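Chitinase A (Cycas revoluta, PDB 4MNK) probably hydrolyses chitin as a family 18, class V glycosidase and binds N-acetylglucosamine oligomers in its cleft. Local coordinates at residues 119-124 / 164-169; 158-163 / 187-192. One frame throughout, in Å; residues are numbered along the deposited sequence. Where two conformers were deposited one is given.

Interaction 1: 119-124 / 164-169; sequences YEYPEP and QKLFPW. With NAG (2-acetamido-2-deoxy-beta-D-glucopyranose), chain B; NAG (2-acetamido-2-deoxy-beta-D-glucopyranose), chain C.
Leu166 turns its side chain onto the loop 119-124, and its CD1 does most of the touching: it lies 3.8 Å from Pro122 O and 4.2 Å from Glu123 CB, with the Pro122 ring just beyond. Its other methyl, CD2, sits 4.3 Å from Tyr121 CB and stands oblique to the tyrosine ring. Met128 of helix 125-149 touches both Leu166 and Pro122. No hydrogen bond joins the two segments; the contact rests on van der Waals packing and is partly buried. Phe167, reached through a cis peptide, directs an edge at the face of Tyr121 in an offset edge-to-face pair, planes at 89° and CZ 4.0 Å from Tyr121 CD2. The same edge receives Glu123, whose chain bends at chi2 (84°) to set CD 3.7 Å from Phe167 CE1, with OE2 in the plane of the ring. This loop follows strand 114-119 of the TIM barrel, and its Glu120 closes the DxDxE signature of family 18. Glu120 takes no part in this packing; its extended chain reaches the chain B sugar, whose O1 lies 2.9 Å from Glu120 OE1 and is held by the carboxylate only weakly. Two residues on from Phe167, Trp169 is sandwiched, with Phe167 CB over one indole face and N2 of the chain C sugar over the opposite one; the acetamide methyl C8 of that sugar comes within 3.5 Å of Trp169 NE1.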
ATOM      1  N   TYR A 119      -7.309  -4.315  -5.049  1.00  7.37           N
ATOM      2  CA  TYR A 119      -8.576  -5.014  -4.880  1.00  7.41           C
ATOM      3  C   TYR A 119      -8.587  -5.666  -3.503  1.00  7.71           C
ATOM      4  O   TYR A 119      -7.831  -6.604  -3.239  1.00  7.59           O
ATOM      5  CB  TYR A 119      -8.712  -6.065  -5.986  1.00  7.55           C
ATOM      6  CG  TYR A 119      -9.951  -6.947  -5.966  1.00  7.18           C
ATOM      7  CD1 TYR A 119      -9.989  -8.103  -6.738  1.00  7.47           C
ATOM      8  CD2 TYR A 119     -11.075  -6.633  -5.193  1.00  7.28           C
ATOM      9  CE1 TYR A 119     -11.106  -8.922  -6.757  1.00  7.64           C
ATOM     10  CE2 TYR A 119     -12.201  -7.460  -5.195  1.00  7.25           C
ATOM     11  CZ  TYR A 119     -12.204  -8.601  -5.982  1.00  7.27           C
ATOM     12  OH  TYR A 119     -13.306  -9.423  -6.005  1.00  8.37           O
ATOM     13  N   GLU A 120      -9.447  -5.158  -2.626  1.00  8.16           N
ATOM     14  CA  GLU A 120      -9.469  -5.595  -1.236  1.00  8.90           C
ATOM     15  C   GLU A 120     -10.849  -6.150  -0.870  1.00  9.24           C
ATOM     16  O   GLU A 120     -11.720  -5.392  -0.451  1.00  9.61           O
ATOM     17  CB  GLU A 120      -9.053  -4.434  -0.320  1.00  8.96           C
ATOM     18  CG  GLU A 120      -7.639  -3.923  -0.614  1.00  9.40           C
ATOM     19  CD  GLU A 120      -7.244  -2.673   0.159  1.00 10.12           C
ATOM     20  OE1 GLU A 120      -7.741  -2.458   1.283  1.00 11.16           O
ATOM     21  OE2 GLU A 120      -6.405  -1.908  -0.356  1.00  9.59           O
ATOM     22  N   TYR A 121     -11.071  -7.461  -1.009  1.00  9.33           N
ATOM     23  CA  TYR A 121     -10.072  -8.464  -1.401  1.00  9.47           C
ATOM     24  C   TYR A 121     -10.715  -9.487  -2.341  1.00  9.46           C
ATOM     25  O   TYR A 121     -11.945  -9.611  -2.363  1.00  9.71           O
ATOM     26  CB  TYR A 121      -9.532  -9.193  -0.162  1.00  9.81           C
ATOM     27  CG  TYR A 121      -8.912  -8.270   0.855  1.00  9.98           C
ATOM     28  CD1 TYR A 121      -7.565  -7.920   0.780  1.00 10.43           C
ATOM     29  CD2 TYR A 121      -9.681  -7.730   1.884  1.00 10.45           C
ATOM     30  CE1 TYR A 121      -6.998  -7.057   1.713  1.00 10.83           C
ATOM     31  CE2 TYR A 121      -9.129  -6.867   2.813  1.00 11.23           C
ATOM     32  CZ  TYR A 121      -7.792  -6.535   2.724  1.00 11.22           C
ATOM     33  OH  TYR A 121      -7.253  -5.681   3.654  1.00 12.79           O
ATOM     34  N   PRO A 122      -9.895 -10.226  -3.118  1.00  9.39           N
ATOM     35  CA  PRO A 122     -10.423 -11.287  -3.983  1.00  9.51           C
ATOM     36  C   PRO A 122     -10.827 -12.531  -3.186  1.00  9.77           C
ATOM     37  O   PRO A 122     -10.177 -13.579  -3.268  1.00  9.89           O
ATOM     38  CB  PRO A 122      -9.258 -11.579  -4.933  1.00  9.42           C
ATOM     39  CG  PRO A 122      -8.041 -11.187  -4.164  1.00  9.17           C
ATOM     40  CD  PRO A 122      -8.451 -10.009  -3.335  1.00  9.46           C
ATOM     41  N   GLU A 123     -11.902 -12.390  -2.417  1.00 10.14           N
ATOM     42  CA  GLU A 123     -12.460 -13.471  -1.614  1.00 10.80           C
ATOM     43  C   GLU A 123     -13.983 -13.320  -1.613  1.00 10.88           C
ATOM     44  O   GLU A 123     -14.484 -12.202  -1.734  1.00 10.90           O
ATOM     45  CB  GLU A 123     -11.877 -13.456  -0.189  1.00 11.17           C
ATOM     46  CG  GLU A 123     -12.114 -12.177   0.622  1.00 13.11           C
ATOM     47  CD  GLU A 123     -13.464 -12.153   1.324  1.00 15.03           C
ATOM     48  OE1 GLU A 123     -14.067 -13.231   1.511  1.00 15.54           O
ATOM     49  OE2 GLU A 123     -13.920 -11.048   1.690  1.00 16.71           O
ATOM     50  N   PRO A 124     -14.730 -14.434  -1.477  1.00 10.95           N
ATOM     51  CA  PRO A 124     -14.309 -15.829  -1.289  1.00 10.93           C
ATOM     52  C   PRO A 124     -13.784 -16.502  -2.568  1.00 10.63           C
ATOM     53  O   PRO A 124     -13.383 -15.813  -3.509  1.00 10.36           O
ATOM     54  CB  PRO A 124     -15.585 -16.508  -0.781  1.00 11.21           C
ATOM     55  CG  PRO A 124     -16.681 -15.711  -1.360  1.00 11.57           C
ATOM     56  CD  PRO A 124     -16.196 -14.293  -1.384  1.00 11.21           C
ATOM     57  N   GLN A 164      -0.811 -14.569   3.141  1.00  8.14           N
ATOM     58  CA  GLN A 164      -1.098 -15.316   1.920  1.00  8.62           C
ATOM     59  C   GLN A 164      -2.489 -15.962   1.942  1.00  8.85           C
ATOM     60  O   GLN A 164      -3.076 -16.206   0.886  1.00  8.63           O
ATOM     61  CB  GLN A 164       0.007 -16.355   1.681  1.00  8.73           C
ATOM     62  CG  GLN A 164      -0.062 -17.103   0.348  1.00  9.49           C
ATOM     63  CD  GLN A 164      -0.747 -18.460   0.454  1.00 10.26           C
ATOM     64  OE1 GLN A 164      -0.846 -19.045   1.537  1.00 11.17           O
ATOM     65  NE2 GLN A 164      -1.212 -18.973  -0.677  1.00 10.54           N
ATOM     66  N   LYS A 165      -3.011 -16.215   3.141  1.00  9.46           N
ATOM     67  CA  LYS A 165      -4.334 -16.810   3.312  1.00 10.23           C
ATOM     68  C   LYS A 165      -5.388 -15.739   3.563  1.00 10.35           C
ATOM     69  O   LYS A 165      -5.183 -14.822   4.362  1.00 10.42           O
ATOM     70  CB  LYS A 165      -4.345 -17.801   4.484  1.00 10.73           C
ATOM     71  CG  LYS A 165      -3.295 -18.902   4.425  1.00 12.37           C
ATOM     72  CD  LYS A 165      -3.686 -20.027   3.483  1.00 14.24           C
ATOM     73  CE  LYS A 165      -2.648 -21.140   3.516  1.00 15.52           C
ATOM     74  NZ  LYS A 165      -3.062 -22.313   2.703  1.00 17.28           N
ATOM     75  N   LEU A 166      -6.516 -15.862   2.872  1.00 10.55           N
ATOM     76  CA  LEU A 166      -7.674 -15.017   3.125  1.00 11.10           C
ATOM     77  C   LEU A 166      -8.767 -15.884   3.747  1.00 11.55           C
ATOM     78  O   LEU A 166      -9.479 -16.575   3.024  1.00 11.40           O
ATOM     79  CB  LEU A 166      -8.176 -14.379   1.822  1.00 11.12           C
ATOM     80  CG  LEU A 166      -7.230 -13.443   1.063  1.00 10.93           C
ATOM     81  CD1 LEU A 166      -7.719 -13.196  -0.358  1.00 11.71           C
ATOM     82  CD2 LEU A 166      -7.063 -12.122   1.805  1.00 11.36           C
ATOM     83  N   PHE A 167      -8.903 -15.888   5.073  1.00 12.21           N
ATOM     84  CA  PHE A 167      -8.072 -15.144   6.020  1.00 12.94           C
ATOM     85  C   PHE A 167      -7.440 -16.160   6.997  1.00 13.64           C
ATOM     86  O   PHE A 167      -7.936 -17.283   7.093  1.00 13.65           O
ATOM     87  CB  PHE A 167      -8.936 -14.091   6.722  1.00 12.74           C
ATOM     88  CG  PHE A 167      -9.456 -13.031   5.786  1.00 12.40           C
ATOM     89  CD1 PHE A 167     -10.663 -13.205   5.114  1.00 12.09           C
ATOM     90  CD2 PHE A 167      -8.721 -11.873   5.554  1.00 12.17           C
ATOM     91  CE1 PHE A 167     -11.137 -12.235   4.231  1.00 12.22           C
ATOM     92  CE2 PHE A 167      -9.185 -10.897   4.672  1.00 12.08           C
ATOM     93  CZ  PHE A 167     -10.398 -11.078   4.012  1.00 12.00           C
ATOM     94  N   PRO A 168      -6.355 -15.776   7.704  0.50 13.99           N
ATOM     95  CA  PRO A 168      -5.622 -16.744   8.539  0.50 14.42           C
ATOM     96  C   PRO A 168      -6.439 -17.437   9.637  0.50 14.86           C
ATOM     97  O   PRO A 168      -6.119 -18.571  10.003  0.50 15.00           O
ATOM     98  CB  PRO A 168      -4.498 -15.900   9.158  0.50 14.42           C
ATOM     99  CG  PRO A 168      -4.932 -14.483   8.994  0.50 14.12           C
ATOM    100  CD  PRO A 168      -5.700 -14.456   7.717  0.50 14.05           C
ATOM    101  N   TRP A 169      -7.472 -16.770  10.149  1.00 15.18           N
ATOM    102  CA  TRP A 169      -8.344 -17.356  11.179  1.00 15.90           C
ATOM    103  C   TRP A 169      -9.476 -18.214  10.601  1.00 16.16           C
ATOM    104  O   TRP A 169     -10.049 -19.053  11.304  1.00 16.42           O
ATOM    105  CB  TRP A 169      -8.905 -16.267  12.100  1.00 16.15           C
ATOM    106  CG  TRP A 169      -9.794 -15.268  11.413  1.00 17.08           C
ATOM    107  CD1 TRP A 169     -11.152 -15.340  11.273  1.00 17.83           C
ATOM    108  CD2 TRP A 169      -9.391 -14.048  10.778  1.00 17.55           C
ATOM    109  NE1 TRP A 169     -11.618 -14.243  10.589  1.00 18.27           N
ATOM    110  CE2 TRP A 169     -10.559 -13.433  10.274  1.00 18.00           C
ATOM    111  CE3 TRP A 169      -8.155 -13.414  10.586  1.00 17.62           C
ATOM    112  CZ2 TRP A 169     -10.529 -12.214   9.588  1.00 17.93           C
ATOM    113  CZ3 TRP A 169      -8.127 -12.200   9.903  1.00 17.90           C
ATOM    114  CH2 TRP A 169      -9.308 -11.615   9.414  1.00 18.16           C
TER
HETATM  115  C1  NAG B   1      -5.111   0.221   2.496  1.00 17.47           C
HETATM  116  C2  NAG B   1      -5.339   0.923   1.150  1.00 17.03           C
HETATM  117  C3  NAG B   1      -5.316   2.446   1.298  1.00 17.19           C
HETATM  118  C4  NAG B   1      -6.084   2.952   2.522  1.00 17.47           C
HETATM  119  C5  NAG B   1      -5.712   2.127   3.760  1.00 18.03           C
HETATM  120  C6  NAG B   1      -6.461   2.553   5.024  1.00 19.13           C
HETATM  121  C7  NAG B   1      -3.040   0.554   0.255  1.00 15.59           C
HETATM  122  C8  NAG B   1      -2.250   0.100  -0.938  1.00 15.10           C
HETATM  123  N2  NAG B   1      -4.374   0.520   0.129  1.00 15.94           N
HETATM  124  O1  NAG B   1      -5.367  -1.158   2.360  1.00 17.89           O
HETATM  125  O3  NAG B   1      -5.815   3.046   0.120  1.00 17.75           O
HETATM  126  O4  NAG B   1      -5.749   4.308   2.725  1.00 16.78           O
HETATM  127  O5  NAG B   1      -5.961   0.760   3.495  1.00 17.79           O
HETATM  128  O6  NAG B   1      -7.851   2.382   4.859  1.00 20.32           O
HETATM  129  O7  NAG B   1      -2.446   0.922   1.271  1.00 15.13           O
HETATM  130  C1  NAG C   1      -9.322 -10.354  13.959  1.00 18.78           C
HETATM  131  C2  NAG C   1     -10.656  -9.859  13.396  1.00 18.51           C
HETATM  132  C3  NAG C   1     -10.463  -8.950  12.179  1.00 17.68           C
HETATM  133  C4  NAG C   1      -9.335  -7.927  12.343  1.00 17.20           C
HETATM  134  C5  NAG C   1      -8.098  -8.619  12.933  1.00 17.37           C
HETATM  135  C6  NAG C   1      -6.927  -7.675  13.192  1.00 17.02           C
HETATM  136  C7  NAG C   1     -12.467 -11.462  13.787  1.00 19.68           C
HETATM  137  C8  NAG C   1     -13.215 -12.646  13.251  1.00 19.83           C
HETATM  138  N2  NAG C   1     -11.478 -10.997  13.024  1.00 18.98           N
HETATM  139  O1  NAG C   1      -9.538 -10.988  15.200  1.00 19.65           O
HETATM  140  O3  NAG C   1     -11.674  -8.290  11.881  1.00 17.61           O
HETATM  141  O4  NAG C   1      -9.046  -7.417  11.057  1.00 16.22           O
HETATM  142  O5  NAG C   1      -8.436  -9.268  14.146  1.00 18.36           O
HETATM  143  O6  NAG C   1      -7.269  -6.715  14.169  1.00 16.46           O
HETATM  144  O7  NAG C   1     -12.782 -10.976  14.873  1.00 20.09           O

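Interaction 2: 158-163 / 187-192; sequences EAVYFH and VNVMAY. With NAG (2-acetamido-2-deoxy-beta-D-glucopyranose), chain B; NAG (2-acetamido-2-deoxy-beta-D-glucopyranose), chain D.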
ATOM      1  N   GLU A 158       0.206  -5.711  -7.840  1.00  5.83           N
ATOM      2  CA  GLU A 158      -1.065  -5.650  -7.129  1.00  6.17           C
ATOM      3  C   GLU A 158      -0.838  -5.536  -5.629  1.00  6.15           C
ATOM      4  O   GLU A 158       0.193  -5.981  -5.111  1.00  6.12           O
ATOM      5  CB  GLU A 158      -1.950  -6.862  -7.445  1.00  6.42           C
ATOM      6  CG  GLU A 158      -1.594  -8.108  -6.646  1.00  7.28           C
ATOM      7  CD  GLU A 158      -2.367  -9.340  -7.063  1.00  8.00           C
ATOM      8  OE1 GLU A 158      -2.540 -10.230  -6.204  1.00  9.57           O
ATOM      9  OE2 GLU A 158      -2.794  -9.424  -8.236  1.00  8.94           O
ATOM     10  N   ALA A 159      -1.806  -4.937  -4.945  1.00  6.03           N
ATOM     11  CA  ALA A 159      -1.827  -4.910  -3.494  1.00  6.44           C
ATOM     12  C   ALA A 159      -2.297  -6.267  -2.990  1.00  6.44           C
ATOM     13  O   ALA A 159      -3.238  -6.854  -3.539  1.00  6.95           O
ATOM     14  CB  ALA A 159      -2.756  -3.815  -3.005  1.00  7.01           C
ATOM     15  N   VAL A 160      -1.634  -6.768  -1.953  1.00  6.33           N
ATOM     16  CA  VAL A 160      -2.073  -7.991  -1.293  1.00  6.44           C
ATOM     17  C   VAL A 160      -2.227  -7.775   0.206  1.00  6.38           C
ATOM     18  O   VAL A 160      -1.541  -6.942   0.807  1.00  6.52           O
ATOM     19  CB  VAL A 160      -1.154  -9.221  -1.586  1.00  6.40           C
ATOM     20  CG1 VAL A 160      -1.123  -9.536  -3.078  1.00  6.79           C
ATOM     21  CG2 VAL A 160       0.255  -9.014  -1.051  1.00  6.40           C
ATOM     22  N   TYR A 161      -3.151  -8.529   0.790  1.00  6.48           N
ATOM     23  CA  TYR A 161      -3.314  -8.645   2.232  1.00  6.67           C
ATOM     24  C   TYR A 161      -1.971  -9.020   2.859  1.00  6.51           C
ATOM     25  O   TYR A 161      -1.093  -9.560   2.178  1.00  6.52           O
ATOM     26  CB  TYR A 161      -4.363  -9.727   2.499  1.00  6.92           C
ATOM     27  CG  TYR A 161      -4.866  -9.853   3.920  1.00  7.08           C
ATOM     28  CD1 TYR A 161      -4.749 -11.061   4.605  1.00  7.46           C
ATOM     29  CD2 TYR A 161      -5.489  -8.784   4.568  1.00  7.46           C
ATOM     30  CE1 TYR A 161      -5.223 -11.201   5.901  1.00  7.83           C
ATOM     31  CE2 TYR A 161      -5.963  -8.912   5.868  1.00  7.97           C
ATOM     32  CZ  TYR A 161      -5.826 -10.126   6.526  1.00  8.09           C
ATOM     33  OH  TYR A 161      -6.290 -10.276   7.813  1.00  9.41           O
ATOM     34  N   PHE A 162      -1.806  -8.735   4.151  1.00  6.63           N
ATOM     35  CA  PHE A 162      -0.534  -9.001   4.828  1.00  6.90           C
ATOM     36  C   PHE A 162      -0.153 -10.480   4.802  1.00  6.95           C
ATOM     37  O   PHE A 162       1.027 -10.821   4.884  1.00  7.13           O
ATOM     38  CB  PHE A 162      -0.549  -8.465   6.269  1.00  7.19           C
ATOM     39  CG  PHE A 162      -1.036  -9.455   7.297  1.00  7.36           C
ATOM     40  CD1 PHE A 162      -2.397  -9.680   7.487  1.00  7.97           C
ATOM     41  CD2 PHE A 162      -0.126 -10.147   8.094  1.00  8.01           C
ATOM     42  CE1 PHE A 162      -2.846 -10.590   8.442  1.00  8.75           C
ATOM     43  CE2 PHE A 162      -0.565 -11.058   9.048  1.00  8.70           C
ATOM     44  CZ  PHE A 162      -1.925 -11.281   9.226  1.00  9.34           C
ATOM     45  N   HIS A 163      -1.168 -11.336   4.674  1.00  7.37           N
ATOM     46  CA  HIS A 163      -1.021 -12.784   4.765  1.00  7.74           C
ATOM     47  C   HIS A 163      -1.435 -13.436   3.451  1.00  7.79           C
ATOM     48  O   HIS A 163      -2.305 -12.927   2.738  1.00  7.73           O
ATOM     49  CB  HIS A 163      -1.907 -13.300   5.898  1.00  8.12           C
ATOM     50  CG  HIS A 163      -1.487 -14.626   6.452  1.00  9.10           C
ATOM     51  ND1 HIS A 163      -1.746 -15.819   5.813  1.00  9.72           N
ATOM     52  CD2 HIS A 163      -0.856 -14.946   7.607  1.00  9.87           C
ATOM     53  CE1 HIS A 163      -1.279 -16.817   6.544  1.00  9.99           C
ATOM     54  NE2 HIS A 163      -0.734 -16.314   7.637  1.00 10.40           N
ATOM     55  N   VAL A 187       4.361  -7.866  -5.772  1.00  6.41           N
ATOM     56  CA  VAL A 187       3.162  -7.521  -5.019  1.00  6.59           C
ATOM     57  C   VAL A 187       3.525  -6.621  -3.851  1.00  6.48           C
ATOM     58  O   VAL A 187       4.608  -6.736  -3.271  1.00  6.84           O
ATOM     59  CB  VAL A 187       2.369  -8.762  -4.518  1.00  6.62           C
ATOM     60  CG1 VAL A 187       1.854  -9.578  -5.690  1.00  7.11           C
ATOM     61  CG2 VAL A 187       3.203  -9.626  -3.565  1.00  7.11           C
ATOM     62  N   ASN A 188       2.606  -5.721  -3.530  1.00  6.21           N
ATOM     63  CA  ASN A 188       2.764  -4.783  -2.436  1.00  6.27           C
ATOM     64  C   ASN A 188       2.021  -5.318  -1.222  1.00  6.03           C
ATOM     65  O   ASN A 188       0.788  -5.302  -1.171  1.00  6.09           O
ATOM     66  CB  ASN A 188       2.255  -3.406  -2.863  1.00  6.68           C
ATOM     67  CG  ASN A 188       3.077  -2.809  -3.993  1.00  7.21           C
ATOM     68  OD1 ASN A 188       4.308  -2.781  -3.931  1.00  8.49           O
ATOM     69  ND2 ASN A 188       2.401  -2.338  -5.036  1.00  8.78           N
ATOM     70  N   VAL A 189       2.789  -5.820  -0.259  1.00  5.98           N
ATOM     71  CA  VAL A 189       2.234  -6.477   0.920  1.00  5.96           C
ATOM     72  C   VAL A 189       1.805  -5.435   1.947  1.00  5.96           C
ATOM     73  O   VAL A 189       2.636  -4.713   2.498  1.00  6.00           O
ATOM     74  CB  VAL A 189       3.247  -7.466   1.554  1.00  5.95           C
ATOM     75  CG1 VAL A 189       2.624  -8.187   2.740  1.00  6.01           C
ATOM     76  CG2 VAL A 189       3.745  -8.470   0.521  1.00  6.34           C
ATOM     77  N   MET A 190       0.502  -5.369   2.198  1.00  6.11           N
ATOM     78  CA  MET A 190      -0.065  -4.364   3.096  1.00  6.67           C
ATOM     79  C   MET A 190       0.078  -4.789   4.558  1.00  6.76           C
ATOM     80  O   MET A 190      -0.894  -5.178   5.215  1.00  6.87           O
ATOM     81  CB  MET A 190      -1.515  -4.063   2.710  1.00  6.94           C
ATOM     82  CG  MET A 190      -1.633  -3.481   1.303  1.00  8.16           C
ATOM     83  SD  MET A 190      -3.302  -3.051   0.799  1.00  9.39           S
ATOM     84  CE  MET A 190      -3.986  -4.662   0.428  1.00  9.98           C
ATOM     85  N   ALA A 191       1.310  -4.690   5.052  1.00  7.03           N
ATOM     86  CA  ALA A 191       1.673  -5.148   6.392  1.00  7.36           C
ATOM     87  C   ALA A 191       1.379  -4.090   7.458  1.00  7.62           C
ATOM     88  O   ALA A 191       2.278  -3.617   8.159  1.00  7.87           O
ATOM     89  CB  ALA A 191       3.136  -5.555   6.420  1.00  7.45           C
ATOM     90  N   TYR A 192       0.106  -3.729   7.572  1.00  7.82           N
ATOM     91  CA  TYR A 192      -0.347  -2.740   8.545  1.00  8.07           C
ATOM     92  C   TYR A 192      -1.846  -2.889   8.781  1.00  8.28           C
ATOM     93  O   TYR A 192      -2.484  -3.780   8.209  1.00  8.22           O
ATOM     94  CB  TYR A 192       0.023  -1.309   8.115  1.00  8.10           C
ATOM     95  CG  TYR A 192      -0.145  -1.008   6.640  1.00  7.93           C
ATOM     96  CD1 TYR A 192      -1.378  -0.605   6.125  1.00  8.66           C
ATOM     97  CD2 TYR A 192       0.935  -1.107   5.761  1.00  8.27           C
ATOM     98  CE1 TYR A 192      -1.531  -0.321   4.764  1.00  8.71           C
ATOM     99  CE2 TYR A 192       0.791  -0.826   4.404  1.00  8.39           C
ATOM    100  CZ  TYR A 192      -0.439  -0.432   3.915  1.00  8.91           C
ATOM    101  OH  TYR A 192      -0.558  -0.159   2.571  1.00 10.21           O
TER
HETATM  102  C1  NAG B   1      -5.111   0.221   2.496  1.00 17.47           C
HETATM  103  C2  NAG B   1      -5.339   0.923   1.150  1.00 17.03           C
HETATM  104  C3  NAG B   1      -5.316   2.446   1.298  1.00 17.19           C
HETATM  105  C4  NAG B   1      -6.084   2.952   2.522  1.00 17.47           C
HETATM  106  C5  NAG B   1      -5.712   2.127   3.760  1.00 18.03           C
HETATM  107  C6  NAG B   1      -6.461   2.553   5.024  1.00 19.13           C
HETATM  108  C7  NAG B   1      -3.040   0.554   0.255  1.00 15.59           C
HETATM  109  C8  NAG B   1      -2.250   0.100  -0.938  1.00 15.10           C
HETATM  110  N2  NAG B   1      -4.374   0.520   0.129  1.00 15.94           N
HETATM  111  O1  NAG B   1      -5.367  -1.158   2.360  1.00 17.89           O
HETATM  112  O3  NAG B   1      -5.815   3.046   0.120  1.00 17.75           O
HETATM  113  O4  NAG B   1      -5.749   4.308   2.725  1.00 16.78           O
HETATM  114  O5  NAG B   1      -5.961   0.760   3.495  1.00 17.79           O
HETATM  115  O6  NAG B   1      -7.851   2.382   4.859  1.00 20.32           O
HETATM  116  O7  NAG B   1      -2.446   0.922   1.271  1.00 15.13           O
HETATM  117  C1  NAG D   2      -9.078  -5.977  10.955  1.00 16.39           C
HETATM  118  C2  NAG D   2      -8.282  -5.600   9.705  1.00 15.99           C
HETATM  119  C3  NAG D   2      -8.300  -4.094   9.434  1.00 16.71           C
HETATM  120  C4  NAG D   2      -9.705  -3.504   9.543  1.00 17.61           C
HETATM  121  C5  NAG D   2     -10.423  -4.017  10.798  1.00 17.78           C
HETATM  122  C6  NAG D   2     -11.872  -3.535  10.867  1.00 18.59           C
HETATM  123  C7  NAG D   2      -6.503  -7.249   9.347  1.00 14.03           C
HETATM  124  C8  NAG D   2      -5.053  -7.587   9.532  1.00 14.53           C
HETATM  125  N2  NAG D   2      -6.908  -6.065   9.811  1.00 14.93           N
HETATM  126  O3  NAG D   2      -7.768  -3.850   8.149  1.00 17.28           O
HETATM  127  O4  NAG D   2      -9.613  -2.094   9.576  1.00 18.34           O
HETATM  128  O5  NAG D   2     -10.385  -5.436  10.874  1.00 17.09           O
HETATM  129  O6  NAG D   2     -12.621  -4.072   9.798  1.00 19.71           O
HETATM  130  O7  NAG D   2      -7.260  -8.053   8.796  1.00 13.54           O
HETATM  131  O   HOH W   1      -3.349  -6.304   5.153  1.00 11.05           O
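Met190 bends at chi3 (-77°) to lay its CE methyl 3.7 Å from Ala159 CB and close over the Val160 carbonyl, while its SD faces the chain B sugar, 3.2 Å from O1. Tyr192 serves the same sugar: its OH donates to the acetamide oxygen O7 at 2.5 Å, and O7 lies in the plane of the ring. On the other segment, Tyr161 points away from 187-192, its ring swung out with CG anti to the backbone N (chi1 -170°), and its OH donates to O7 of the chain D sugar at 2.6 Å, again in the ring plane. Phe162 sets CD1 over one face of the Tyr161 ring, toward the rim, and offers CE1 to the methyl C8 of that sugar. A phenylalanine in place of Tyr161 would probably leave this acetamide oxygen without its hydroxyl donor.

Behind these residues are parallel strands joined by three nearly straight backbone bonds, among them Val160 N to Asn188 O at 2.9 Å; Asn188 N gives to Glu158 O and Met190 N to Val160 O. Beyond Met190 a water takes over, accepting from Phe162 N at 3.0 Å and donating to Met190 O at 2.7 Å. One face of the pair carries Ala159 and Asn188, whose amide is held by Trp186 and Tyr32. On the other face Val160 CG2 meets Val189 CG2 at 3.9 Å, and Val160 CG1 lies against Val187. This valine face is covered by Phe224 and Ile221 of helix 217-227, and the pair continues the parallel TIM barrel, strand 155-161 bonding back to strand 114-119 and strand 186-190 on to strand 234-247.

How the interactions relate
The centres of interactions 1 and 2 lie 10 Å apart, and their segments alternate along the chain: 119-124, 158-163, 164-169, 187-192. Strands 114-119, 155-161 and 186-190 are successive neighbours in the barrel wall; interaction 2 takes in the ends of the last two, while interaction 1 links the segments that follow the first two, the second of them holding the short strand 165-166. They touch chiefly through Tyr161, which meets Tyr121 and Phe167 edge-to-face and has its OH 3.4 Å from Trp169 CZ3; Glu120 and Met190 also pack together. Both contacts reach the chain B sugar, and beyond it the chain C and chain D sugars occupy a second pocket, so this side of the barrel lines two glycan sites.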